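Local atomic coordinates of putative metal resistance protein (PDB entry 6C29), a protein that probably transfers reducing equivalents as a membrane protein-disulfide reductase, this chain being its N-terminal periplasmic part, built as a tandem immunoglobulin-fold domain. Residues Asp14-Arg19 against Thr121-Asn126; Val36-Ala39 against Lys43-Trp46; Ser156-Asp161 against Leu227-Thr232; Pro181-Asp186 against Leu205-Asp210. All blocks are in the same frame, centred on the assembly; numbering follows the deposited sequence.

Interaction 1: residues Asp14-Arg19 against Thr121-Asn126; sequences DHAQVR and TDYSLN
V18 sits squarely over one face of the Y123 ring. Its CG1 lies 4.2 Å from the ring centroid and only 4° off the normal, a textbook CH-pi contact. The second methyl comes down on the same face but nearer the root of the ring, with V18 CG2 3.6 Å from Y123 CD2. V18 was modelled in two conformers, and this geometry belongs to one of them. Both ring-facing positions follow from chi1 of -50°, which puts CG1 beside the backbone N and CG2 between N and the carbonyl carbon. Past the ring, V18 CG2 also approaches L125 CD2, 4.4 Å away. At the far end of the tyrosine the hydroxyl reaches a methyl, with A16 CB and Y123 OH 3.7 Å apart. This hydroxyl donates to a water lying in the ring plane, 2.7 Å from Y123 OH; the water in turn donates to A16 O, so a buried phenol and a main-chain carbonyl are satisfied together. The two strands run nearly parallel, 21° apart, and face each other as members of opposing sheets of a beta sandwich. L111 of strand 104-114 packs against A16, V18 and Y123, while strand 8-10 adds M10 against the tyrosine, L8 against L125 and a backbone hydrogen bond between L8 and V18.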
loop_
_atom_site.group_PDB
_atom_site.type_symbol
_atom_site.label_atom_id
_atom_site.label_comp_id
_atom_site.label_asym_id
_atom_site.label_seq_id
_atom_site.Cartn_x
_atom_site.Cartn_y
_atom_site.Cartn_z
ATOM N N ASP A 14 -0.022 -21.319 8.158
ATOM C CA ASP A 14 0.048 -22.252 7.043
ATOM C C ASP A 14 -0.373 -21.636 5.721
ATOM O O ASP A 14 -0.552 -22.365 4.738
ATOM C CB ASP A 14 -0.828 -23.476 7.338
ATOM C CG ASP A 14 -2.315 -23.129 7.495
ATOM O OD1 ASP A 14 -2.752 -22.003 7.134
ATOM O OD2 ASP A 14 -3.062 -24.003 8.005
ATOM N N HIS A 15 -0.543 -20.315 5.702
ATOM C CA HIS A 15 -1.119 -19.660 4.523
ATOM C C HIS A 15 -0.310 -18.502 3.957
ATOM O O HIS A 15 -0.827 -17.743 3.118
ATOM C CB HIS A 15 -2.524 -19.142 4.843
ATOM C CG HIS A 15 -2.544 -18.142 5.944
ATOM N ND1 HIS A 15 -2.834 -18.482 7.251
ATOM C CD2 HIS A 15 -2.272 -16.818 5.945
ATOM C CE1 HIS A 15 -2.756 -17.400 8.001
ATOM N NE2 HIS A 15 -2.413 -16.376 7.231
ATOM N N ALA A 16 0.893 -18.304 4.456
ATOM C CA ALA A 16 1.798 -17.320 3.887
ATOM C C ALA A 16 3.210 -17.833 3.829
ATOM O O ALA A 16 3.652 -18.600 4.673
ATOM C CB ALA A 16 1.756 -16.021 4.667
ATOM N N GLN A 17 3.937 -17.386 2.818
ATOM C CA GLN A 17 5.368 -17.562 2.755
ATOM C C GLN A 17 5.945 -16.193 2.387
ATOM O O GLN A 17 5.337 -15.484 1.579
ATOM C CB GLN A 17 5.780 -18.546 1.678
ATOM C CG GLN A 17 5.127 -19.862 1.545
ATOM C CD GLN A 17 5.790 -20.579 0.387
ATOM O OE1 GLN A 17 5.185 -20.769 -0.664
ATOM N NE2 GLN A 17 7.065 -20.888 0.539
ATOM N N VAL A 18 7.118 -15.856 2.930
ATOM C CA VAL A 18 7.746 -14.583 2.594
ATOM C C VAL A 18 9.208 -14.756 2.279
ATOM O O VAL A 18 9.864 -15.682 2.723
ATOM C CB VAL A 18 7.592 -13.512 3.724
ATOM C CG1 VAL A 18 6.108 -13.395 4.196
ATOM C CG2 VAL A 18 8.505 -13.801 4.885
ATOM N N ARG A 19 9.718 -13.864 1.445
ATOM C CA ARG A 19 11.113 -13.893 1.035
ATOM C C ARG A 19 11.605 -12.480 0.881
ATOM O O ARG A 19 10.915 -11.680 0.272
ATOM C CB ARG A 19 11.275 -14.630 -0.295
ATOM C CG ARG A 19 12.714 -14.582 -0.870
ATOM C CD ARG A 19 12.818 -15.437 -2.150
ATOM N NE ARG A 19 14.132 -15.384 -2.805
ATOM C CZ ARG A 19 14.353 -14.967 -4.057
ATOM N NH1 ARG A 19 13.366 -14.501 -4.823
ATOM N NH2 ARG A 19 15.589 -15.014 -4.551
ATOM N N THR A 121 1.602 -12.179 12.185
ATOM C CA THR A 121 2.677 -13.171 12.227
ATOM C C THR A 121 4.007 -12.450 12.080
ATOM O O THR A 121 4.163 -11.646 11.178
ATOM C CB THR A 121 2.530 -14.218 11.105
ATOM O OG1 THR A 121 1.202 -14.756 11.118
ATOM C CG2 THR A 121 3.594 -15.382 11.200
ATOM N N ASP A 122 4.975 -12.781 12.921
ATOM C CA ASP A 122 6.321 -12.214 12.820
ATOM C C ASP A 122 7.253 -13.114 12.017
ATOM O O ASP A 122 7.331 -14.311 12.284
ATOM C CB ASP A 122 6.909 -11.986 14.199
ATOM C CG ASP A 122 6.340 -10.761 14.886
ATOM O OD1 ASP A 122 5.573 -10.001 14.262
ATOM O OD2 ASP A 122 6.695 -10.538 16.071
ATOM N N TYR A 123 7.974 -12.530 11.069
ATOM C CA TYR A 123 8.996 -13.207 10.273
ATOM C C TYR A 123 10.332 -12.522 10.493
ATOM O O TYR A 123 10.431 -11.313 10.330
ATOM C CB TYR A 123 8.630 -13.188 8.778
ATOM C CG TYR A 123 7.401 -13.981 8.447
ATOM C CD1 TYR A 123 6.141 -13.441 8.575
ATOM C CD2 TYR A 123 7.489 -15.283 7.989
ATOM C CE1 TYR A 123 5.007 -14.175 8.293
ATOM C CE2 TYR A 123 6.369 -16.014 7.713
ATOM C CZ TYR A 123 5.127 -15.458 7.844
ATOM O OH TYR A 123 3.983 -16.171 7.579
ATOM N N SER A 124 11.367 -13.276 10.840
ATOM C CA SER A 124 12.684 -12.697 11.044
ATOM C C SER A 124 13.441 -12.702 9.734
ATOM O O SER A 124 13.660 -13.768 9.136
ATOM C CB SER A 124 13.452 -13.470 12.106
ATOM O OG SER A 124 12.830 -13.316 13.359
ATOM N N LEU A 125 13.798 -11.502 9.278
ATOM C CA LEU A 125 14.502 -11.297 8.013
ATOM C C LEU A 125 15.967 -11.025 8.328
ATOM O O LEU A 125 16.288 -10.030 8.923
ATOM C CB LEU A 125 13.878 -10.124 7.247
ATOM C CG LEU A 125 12.371 -10.185 7.103
ATOM C CD1 LEU A 125 11.917 -8.905 6.392
ATOM C CD2 LEU A 125 11.960 -11.455 6.346
ATOM N N ASN A 126 16.848 -11.918 7.909
ATOM C CA ASN A 126 18.271 -11.767 8.112
ATOM C C ASN A 126 18.958 -11.725 6.756
ATOM O O ASN A 126 18.904 -12.680 5.985
ATOM C CB ASN A 126 18.776 -12.926 8.987
ATOM C CG ASN A 126 18.057 -12.977 10.330
ATOM O OD1 ASN A 126 18.011 -11.988 11.067
ATOM N ND2 ASN A 126 17.466 -14.125 10.640
HETATM O O HOH W 1 4.086 -18.838 7.334
#

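Interaction 2: residues Val36-Ala39 against Lys43-Trp46; sequences VQLA and KTYW
L38 and T44 meet where two sheets of the N-terminal immunoglobulin-like domain come together: 36-38 is the end of strand 30-38 of the four-stranded sheet, and 43-45 is an outermost strand of a small three-stranded one. Only a short connection separates them, yet they do not pair. The contact is made by van der Waals forces, and one methyl carries it. L38 CD1 lies against the backbone of the other strand, 3.9 Å from K43 CA and 3.8 Å from T44 N, and it also approaches the methyl of the threonine, with T44 CG2 at 4.3 Å from L38 CD1. Leucine CG stands anti to its own carbonyl carbon (chi1 -58°), and chi2 of 162° extends the branch so that CD1 leads across the gap. K43 contributes its main chain here; its CB leaves in the other direction. Main-chain hydrogen bonds are made outside the pair: V36 and L38 bond with V91 and K89, Q37 with Q17, and K43 with C114, one of just two cysteines in the chain, which probably belongs to the redox-active pair of this DsbD-type domain. The polar end of T44, a buried residue whose side chain packs on V91 and L111, is likewise used outside the pair. With chi1 at -172° its OG1 is anti to the backbone N, where it hydrogen-bonds to S112 O.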
loop_
_atom_site.group_PDB
_atom_site.type_symbol
_atom_site.label_atom_id
_atom_site.label_comp_id
_atom_site.label_asym_id
_atom_site.label_seq_id
_atom_site.Cartn_x
_atom_site.Cartn_y
_atom_site.Cartn_z
ATOM N N VAL A 36 5.597 -11.633 -0.769
ATOM C CA VAL A 36 4.617 -12.303 0.054
ATOM C C VAL A 36 3.723 -13.144 -0.820
ATOM O O VAL A 36 3.100 -12.623 -1.740
ATOM C CB VAL A 36 3.781 -11.316 0.836
ATOM C CG1 VAL A 36 2.770 -12.033 1.672
ATOM C CG2 VAL A 36 4.665 -10.438 1.716
ATOM N N GLN A 37 3.683 -14.455 -0.557
ATOM C CA GLN A 37 2.828 -15.419 -1.255
ATOM C C GLN A 37 1.754 -15.915 -0.309
ATOM O O GLN A 37 2.090 -16.436 0.746
ATOM C CB GLN A 37 3.648 -16.617 -1.750
ATOM C CG GLN A 37 4.502 -16.369 -2.982
ATOM C CD GLN A 37 3.753 -16.542 -4.302
ATOM O OE1 GLN A 37 2.762 -17.268 -4.393
ATOM N NE2 GLN A 37 4.235 -15.860 -5.334
ATOM N N LEU A 38 0.488 -15.805 -0.708
ATOM C CA LEU A 38 -0.645 -16.120 0.141
ATOM C C LEU A 38 -1.442 -17.302 -0.369
ATOM O O LEU A 38 -1.678 -17.422 -1.571
ATOM C CB LEU A 38 -1.558 -14.918 0.180
ATOM C CG LEU A 38 -0.884 -13.651 0.695
ATOM C CD1 LEU A 38 -1.709 -12.439 0.280
ATOM C CD2 LEU A 38 -0.798 -13.684 2.193
ATOM N N ALA A 39 -1.900 -18.150 0.537
ATOM C CA ALA A 39 -2.846 -19.197 0.146
ATOM C C ALA A 39 -4.221 -18.662 -0.235
ATOM O O ALA A 39 -4.593 -17.554 0.160
ATOM C CB ALA A 39 -2.997 -20.173 1.255
ATOM N N LYS A 43 -5.611 -12.636 2.360
ATOM C CA LYS A 43 -5.128 -11.356 1.853
ATOM C C LYS A 43 -4.181 -10.698 2.819
ATOM O O LYS A 43 -4.112 -11.084 3.977
ATOM C CB LYS A 43 -6.321 -10.439 1.577
ATOM C CG LYS A 43 -7.288 -11.024 0.546
ATOM C CD LYS A 43 -8.715 -10.564 0.739
ATOM C CE LYS A 43 -9.688 -11.347 -0.181
ATOM N NZ LYS A 43 -10.018 -12.727 0.297
ATOM N N THR A 44 -3.404 -9.733 2.342
ATOM C CA THR A 44 -2.741 -8.826 3.250
ATOM C C THR A 44 -3.213 -7.430 2.898
ATOM O O THR A 44 -4.102 -7.277 2.074
ATOM C CB THR A 44 -1.230 -8.982 3.227
ATOM O OG1 THR A 44 -0.632 -8.192 4.275
ATOM C CG2 THR A 44 -0.607 -8.631 1.888
ATOM N N TYR A 45 -2.716 -6.453 3.639
ATOM C CA TYR A 45 -3.309 -5.126 3.635
ATOM C C TYR A 45 -2.429 -4.056 3.041
ATOM O O TYR A 45 -1.217 -4.145 3.009
ATOM C CB TYR A 45 -3.628 -4.725 5.047
ATOM C CG TYR A 45 -4.651 -5.543 5.784
ATOM C CD1 TYR A 45 -5.993 -5.207 5.744
ATOM C CD2 TYR A 45 -4.260 -6.610 6.563
ATOM C CE1 TYR A 45 -6.943 -5.928 6.472
ATOM C CE2 TYR A 45 -5.182 -7.326 7.292
ATOM C CZ TYR A 45 -6.526 -6.970 7.244
ATOM O OH TYR A 45 -7.442 -7.679 7.976
ATOM N N TRP A 46 -3.101 -3.011 2.593
ATOM C CA TRP A 46 -2.465 -1.795 2.130
ATOM C C TRP A 46 -2.100 -0.912 3.310
ATOM O O TRP A 46 -2.428 -1.231 4.455
ATOM C CB TRP A 46 -3.432 -1.091 1.185
ATOM C CG TRP A 46 -2.936 0.074 0.374
ATOM C CD1 TRP A 46 -1.793 0.150 -0.342
ATOM C CD2 TRP A 46 -3.627 1.312 0.158
ATOM N NE1 TRP A 46 -1.707 1.364 -0.984
ATOM C CE2 TRP A 46 -2.828 2.088 -0.697
ATOM C CE3 TRP A 46 -4.845 1.842 0.606
ATOM C CZ2 TRP A 46 -3.179 3.354 -1.114
ATOM C CZ3 TRP A 46 -5.199 3.126 0.169
ATOM C CH2 TRP A 46 -4.368 3.847 -0.691
#

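Interaction 3: residues Ser156-Asp161 against Leu227-Thr232; sequences SAVSSD and LSFVVT
V158 is the first residue of 156-161 to reach the other segment, and it does so through one methyl. Chi1 of 179° sets CG1 opposite the backbone N and brings it to the corner where two side chains of 227-232 meet: V158 CG1 lies 4.4 Å from L227 CD2 and equally far, 4.4 Å, from F229 CZ. It sits beyond the far end of the phenyl ring and close to its plane, so the valine meets an edge and not a face. S159 then turns its side chain the other way, as alternation along a strand requires. The two strands belong to the two sheets of the second immunoglobulin-like sandwich: 155-163 is an outermost strand of the four-stranded sheet, and 226-233 is the middle strand of the three-stranded one. They cross at 126° with their axes 10.4 Å apart, which is why the contact is confined to a few side chains. S160 points inward again. Its CB and OG both touch the same leucine methyl, S160 OG being 3.7 Å and S160 CB 3.9 Å from L227 CD2. The buried hydroxyl is satisfied beyond the two segments by a hydrogen bond with G245 N, and S160 also bonds through its backbone to Q246, in the C-terminal tail. On the neighbouring strand 166-173, L169 packs against both S160 and L227, and L171 against V158.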
loop_
_atom_site.group_PDB
_atom_site.type_symbol
_atom_site.label_atom_id
_atom_site.label_comp_id
_atom_site.label_asym_id
_atom_site.label_seq_id
_atom_site.Cartn_x
_atom_site.Cartn_y
_atom_site.Cartn_z
ATOM N N SER A 156 -5.968 15.443 -14.450
ATOM C CA SER A 156 -5.504 16.811 -14.678
ATOM C C SER A 156 -6.059 17.838 -13.684
ATOM O O SER A 156 -5.564 18.966 -13.626
ATOM C CB SER A 156 -5.859 17.249 -16.098
ATOM O OG SER A 156 -7.218 17.060 -16.366
ATOM N N ALA A 157 -7.077 17.469 -12.916
ATOM C CA ALA A 157 -7.629 18.345 -11.887
ATOM C C ALA A 157 -8.364 17.535 -10.834
ATOM O O ALA A 157 -8.950 16.492 -11.135
ATOM C CB ALA A 157 -8.552 19.382 -12.478
ATOM N N VAL A 158 -8.304 18.039 -9.608
ATOM C CA VAL A 158 -8.997 17.473 -8.467
ATOM C C VAL A 158 -9.633 18.582 -7.653
ATOM O O VAL A 158 -8.991 19.620 -7.380
ATOM C CB VAL A 158 -8.026 16.690 -7.551
ATOM C CG1 VAL A 158 -8.759 16.126 -6.361
ATOM C CG2 VAL A 158 -7.342 15.629 -8.324
ATOM N N SER A 159 -10.893 18.390 -7.283
ATOM C CA SER A 159 -11.520 19.252 -6.300
ATOM C C SER A 159 -12.280 18.384 -5.323
ATOM O O SER A 159 -12.613 17.202 -5.605
ATOM C CB SER A 159 -12.451 20.282 -6.944
ATOM O OG SER A 159 -13.442 19.644 -7.708
ATOM N N SER A 160 -12.515 18.922 -4.147
ATOM C CA SER A 160 -13.234 18.173 -3.140
ATOM C C SER A 160 -13.987 19.084 -2.199
ATOM O O SER A 160 -13.694 20.283 -2.063
ATOM C CB SER A 160 -12.289 17.260 -2.348
ATOM O OG SER A 160 -11.330 18.019 -1.636
ATOM N N ASP A 161 -14.967 18.487 -1.548
ATOM C CA ASP A 161 -15.813 19.191 -0.614
ATOM C C ASP A 161 -16.238 18.221 0.460
ATOM O O ASP A 161 -16.394 17.014 0.220
ATOM C CB ASP A 161 -17.028 19.782 -1.325
ATOM C CG ASP A 161 -17.950 20.508 -0.381
ATOM O OD1 ASP A 161 -17.558 21.598 0.106
ATOM O OD2 ASP A 161 -19.056 19.975 -0.112
ATOM N N LEU A 227 -5.948 14.888 1.801
ATOM C CA LEU A 227 -6.672 14.085 0.831
ATOM C C LEU A 227 -5.632 13.309 0.042
ATOM O O LEU A 227 -4.961 13.829 -0.840
ATOM C CB LEU A 227 -7.531 14.955 -0.089
ATOM C CG LEU A 227 -8.282 14.204 -1.195
ATOM C CD1 LEU A 227 -9.234 13.155 -0.639
ATOM C CD2 LEU A 227 -9.026 15.170 -2.054
ATOM N N SER A 228 -5.542 12.034 0.349
ATOM C CA SER A 228 -4.560 11.131 -0.256
ATOM C C SER A 228 -5.318 9.929 -0.759
ATOM O O SER A 228 -6.135 9.328 -0.021
ATOM C CB SER A 228 -3.505 10.709 0.774
ATOM O OG SER A 228 -2.661 9.674 0.284
ATOM N N PHE A 229 -5.085 9.569 -2.024
ATOM C CA PHE A 229 -5.746 8.426 -2.608
ATOM C C PHE A 229 -4.988 7.981 -3.843
ATOM O O PHE A 229 -4.167 8.710 -4.386
ATOM C CB PHE A 229 -7.227 8.728 -2.921
ATOM C CG PHE A 229 -7.451 9.823 -3.911
ATOM C CD1 PHE A 229 -7.503 9.573 -5.264
ATOM C CD2 PHE A 229 -7.681 11.105 -3.465
ATOM C CE1 PHE A 229 -7.752 10.594 -6.170
ATOM C CE2 PHE A 229 -7.949 12.137 -4.368
ATOM C CZ PHE A 229 -7.985 11.879 -5.708
ATOM N N VAL A 230 -5.290 6.763 -4.247
ATOM C CA VAL A 230 -4.861 6.202 -5.499
ATOM C C VAL A 230 -6.090 6.043 -6.378
ATOM O O VAL A 230 -7.103 5.513 -5.954
ATOM C CB VAL A 230 -4.154 4.863 -5.278
ATOM C CG1 VAL A 230 -3.917 4.130 -6.614
ATOM C CG2 VAL A 230 -2.864 5.088 -4.473
ATOM N N VAL A 231 -6.015 6.521 -7.617
ATOM C CA VAL A 231 -7.036 6.287 -8.608
ATOM C C VAL A 231 -6.406 5.517 -9.755
ATOM O O VAL A 231 -5.264 5.785 -10.137
ATOM C CB VAL A 231 -7.667 7.625 -9.078
ATOM C CG1 VAL A 231 -6.612 8.635 -9.572
ATOM C CG2 VAL A 231 -8.708 7.391 -10.148
ATOM N N THR A 232 -7.131 4.520 -10.255
ATOM C CA THR A 232 -6.656 3.673 -11.328
ATOM C C THR A 232 -7.659 3.654 -12.460
ATOM O O THR A 232 -8.860 3.798 -12.227
ATOM C CB THR A 232 -6.411 2.243 -10.856
ATOM O OG1 THR A 232 -7.650 1.623 -10.504
ATOM C CG2 THR A 232 -5.451 2.213 -9.651
#

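Interaction 4: residues Pro181-Asp186 against Leu205-Asp210; sequences PNIYLD and LSVTVD
L205 comes up against the ring of P181, and its side chain is a simple one to trace. CB leaves the strand heading for the proline. CG continues opposite the backbone N (chi1 174°), carrying the fork across the gap. There the two methyls divide the work: L205 CD2 rests 4.0 Å from P181 CB, and L205 CD1 lies 4.0 Å from P181 CG. The fork therefore lies along the CB-CG edge of the pyrrolidine ring and slides past it; the side chain also touches W178 and L171. From here the contact steps along both strands two residues at a time. This is the interior of the second immunoglobulin-like sandwich, where edge strand 182-186 of one sheet faces strand 204-213 of the other, the touching parts 35° apart in direction. I183 and V207 meet tip to tip, with I183 CG2 4.2 Å from V207 CG1. L185 and V209 instead pass alongside each other, with L185 CD1 4.0 Å from V209 CG2. Y193 of strand 191-201 touches both members of that last pair, while F229 packs against I183 and L185.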
loop_
_atom_site.group_PDB
_atom_site.type_symbol
_atom_site.label_atom_id
_atom_site.label_comp_id
_atom_site.label_asym_id
_atom_site.label_seq_id
_atom_site.Cartn_x
_atom_site.Cartn_y
_atom_site.Cartn_z
ATOM N N PRO A 181 -12.791 3.013 -13.620
ATOM C CA PRO A 181 -11.970 3.532 -12.536
ATOM C C PRO A 181 -12.205 2.884 -11.209
ATOM O O PRO A 181 -13.286 2.371 -10.918
ATOM C CB PRO A 181 -12.362 4.997 -12.486
ATOM C CG PRO A 181 -13.754 5.028 -13.021
ATOM C CD PRO A 181 -13.774 3.992 -14.107
ATOM N N ASN A 182 -11.162 2.915 -10.394
ATOM C CA ASN A 182 -11.259 2.564 -8.992
ATOM C C ASN A 182 -10.540 3.633 -8.212
ATOM O O ASN A 182 -9.657 4.316 -8.744
ATOM C CB ASN A 182 -10.648 1.188 -8.692
ATOM C CG ASN A 182 -11.529 0.076 -9.141
ATOM O OD1 ASN A 182 -12.549 -0.201 -8.523
ATOM N ND2 ASN A 182 -11.156 -0.556 -10.238
ATOM N N ILE A 183 -10.912 3.764 -6.945
ATOM C CA ILE A 183 -10.257 4.682 -6.032
ATOM C C ILE A 183 -10.064 4.011 -4.670
ATOM O O ILE A 183 -10.919 3.267 -4.181
ATOM C CB ILE A 183 -11.032 6.000 -5.899
ATOM C CG1 ILE A 183 -10.197 7.046 -5.152
ATOM C CG2 ILE A 183 -12.341 5.769 -5.209
ATOM C CD1 ILE A 183 -10.757 8.476 -5.308
ATOM N N TYR A 184 -8.911 4.295 -4.082
ATOM C CA TYR A 184 -8.471 3.749 -2.807
ATOM C C TYR A 184 -7.995 4.905 -1.963
ATOM O O TYR A 184 -7.051 5.585 -2.319
ATOM C CB TYR A 184 -7.355 2.737 -3.029
ATOM C CG TYR A 184 -7.736 1.728 -4.082
ATOM C CD1 TYR A 184 -8.551 0.666 -3.766
ATOM C CD2 TYR A 184 -7.283 1.843 -5.366
ATOM C CE1 TYR A 184 -8.945 -0.253 -4.727
ATOM C CE2 TYR A 184 -7.640 0.931 -6.348
ATOM C CZ TYR A 184 -8.473 -0.127 -6.026
ATOM O OH TYR A 184 -8.838 -1.057 -6.979
ATOM N N LEU A 185 -8.656 5.143 -0.835
ATOM C CA LEU A 185 -8.387 6.350 -0.044
ATOM C C LEU A 185 -7.697 6.074 1.280
ATOM O O LEU A 185 -7.944 5.060 1.911
ATOM C CB LEU A 185 -9.697 7.107 0.222
ATOM C CG LEU A 185 -10.379 7.678 -1.013
ATOM C CD1 LEU A 185 -11.605 6.891 -1.390
ATOM C CD2 LEU A 185 -10.735 9.071 -0.772
ATOM N N ASP A 186 -6.844 7.019 1.694
ATOM C CA ASP A 186 -6.209 7.051 3.000
ATOM C C ASP A 186 -6.995 7.983 3.926
ATOM O O ASP A 186 -6.947 9.206 3.743
ATOM C CB ASP A 186 -4.770 7.560 2.888
ATOM C CG ASP A 186 -3.918 6.713 1.946
ATOM O OD1 ASP A 186 -3.535 5.606 2.350
ATOM O OD2 ASP A 186 -3.614 7.162 0.836
ATOM N N LEU A 205 -15.114 12.312 -13.355
ATOM C CA LEU A 205 -15.375 11.290 -12.351
ATOM C C LEU A 205 -15.795 11.924 -11.024
ATOM O O LEU A 205 -15.055 12.732 -10.472
ATOM C CB LEU A 205 -14.123 10.441 -12.176
ATOM C CG LEU A 205 -14.119 9.379 -11.067
ATOM C CD1 LEU A 205 -15.177 8.369 -11.267
ATOM C CD2 LEU A 205 -12.775 8.688 -10.987
ATOM N N SER A 206 -16.970 11.562 -10.539
ATOM C CA SER A 206 -17.464 12.015 -9.253
ATOM C C SER A 206 -17.377 10.862 -8.261
ATOM O O SER A 206 -17.700 9.718 -8.592
ATOM C CB SER A 206 -18.903 12.523 -9.369
ATOM O OG SER A 206 -19.396 12.924 -8.104
ATOM N N VAL A 207 -16.931 11.163 -7.054
ATOM C CA VAL A 207 -16.785 10.196 -5.995
ATOM C C VAL A 207 -17.461 10.693 -4.741
ATOM O O VAL A 207 -17.273 11.851 -4.364
ATOM C CB VAL A 207 -15.301 9.947 -5.676
ATOM C CG1 VAL A 207 -15.137 8.840 -4.684
ATOM C CG2 VAL A 207 -14.498 9.639 -6.956
ATOM N N THR A 208 -18.250 9.858 -4.090
ATOM C CA THR A 208 -18.762 10.218 -2.782
ATOM C C THR A 208 -18.387 9.126 -1.797
ATOM O O THR A 208 -18.414 7.926 -2.114
ATOM C CB THR A 208 -20.281 10.447 -2.803
ATOM O OG1 THR A 208 -20.958 9.199 -2.947
ATOM C CG2 THR A 208 -20.656 11.370 -3.964
ATOM N N VAL A 209 -17.975 9.562 -0.607
ATOM C CA VAL A 209 -17.485 8.682 0.457
ATOM C C VAL A 209 -18.131 9.105 1.788
ATOM O O VAL A 209 -18.031 10.263 2.178
ATOM C CB VAL A 209 -15.939 8.777 0.596
ATOM C CG1 VAL A 209 -15.454 7.819 1.648
ATOM C CG2 VAL A 209 -15.260 8.506 -0.731
ATOM N N ASP A 210 -18.825 8.190 2.463
ATOM C CA ASP A 210 -19.337 8.459 3.803
ATOM C C ASP A 210 -18.194 8.399 4.804
ATOM O O ASP A 210 -17.316 7.548 4.703
ATOM C CB ASP A 210 -20.413 7.450 4.209
ATOM C CG ASP A 210 -21.682 7.583 3.392
ATOM O OD1 ASP A 210 -22.015 8.719 2.977
ATOM O OD2 ASP A 210 -22.332 6.539 3.151
#

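Overall arrangement
Starting from the N terminus, the chain enters interaction 1 at 14-19 and closes that long loop only at 121-126. Interaction 2 falls within it, a short-range closure across three residues whose strand 30-38 is the sheet neighbour of 16-24. Together they tie up the sheets of the first immunoglobulin-like domain. The second domain repeats the scheme in series: interaction 3 opens at 156-161 and closes at 227-232, and interaction 4 lies inside that span, with 182-186 pairing directly with 226-233. Interactions 1 and 3 lie about 35 Å apart, centre to centre. The domains nevertheless meet through W46 of interaction 2, which packs on Y184, L185 and D186 of interaction 4 and V230 of interaction 3.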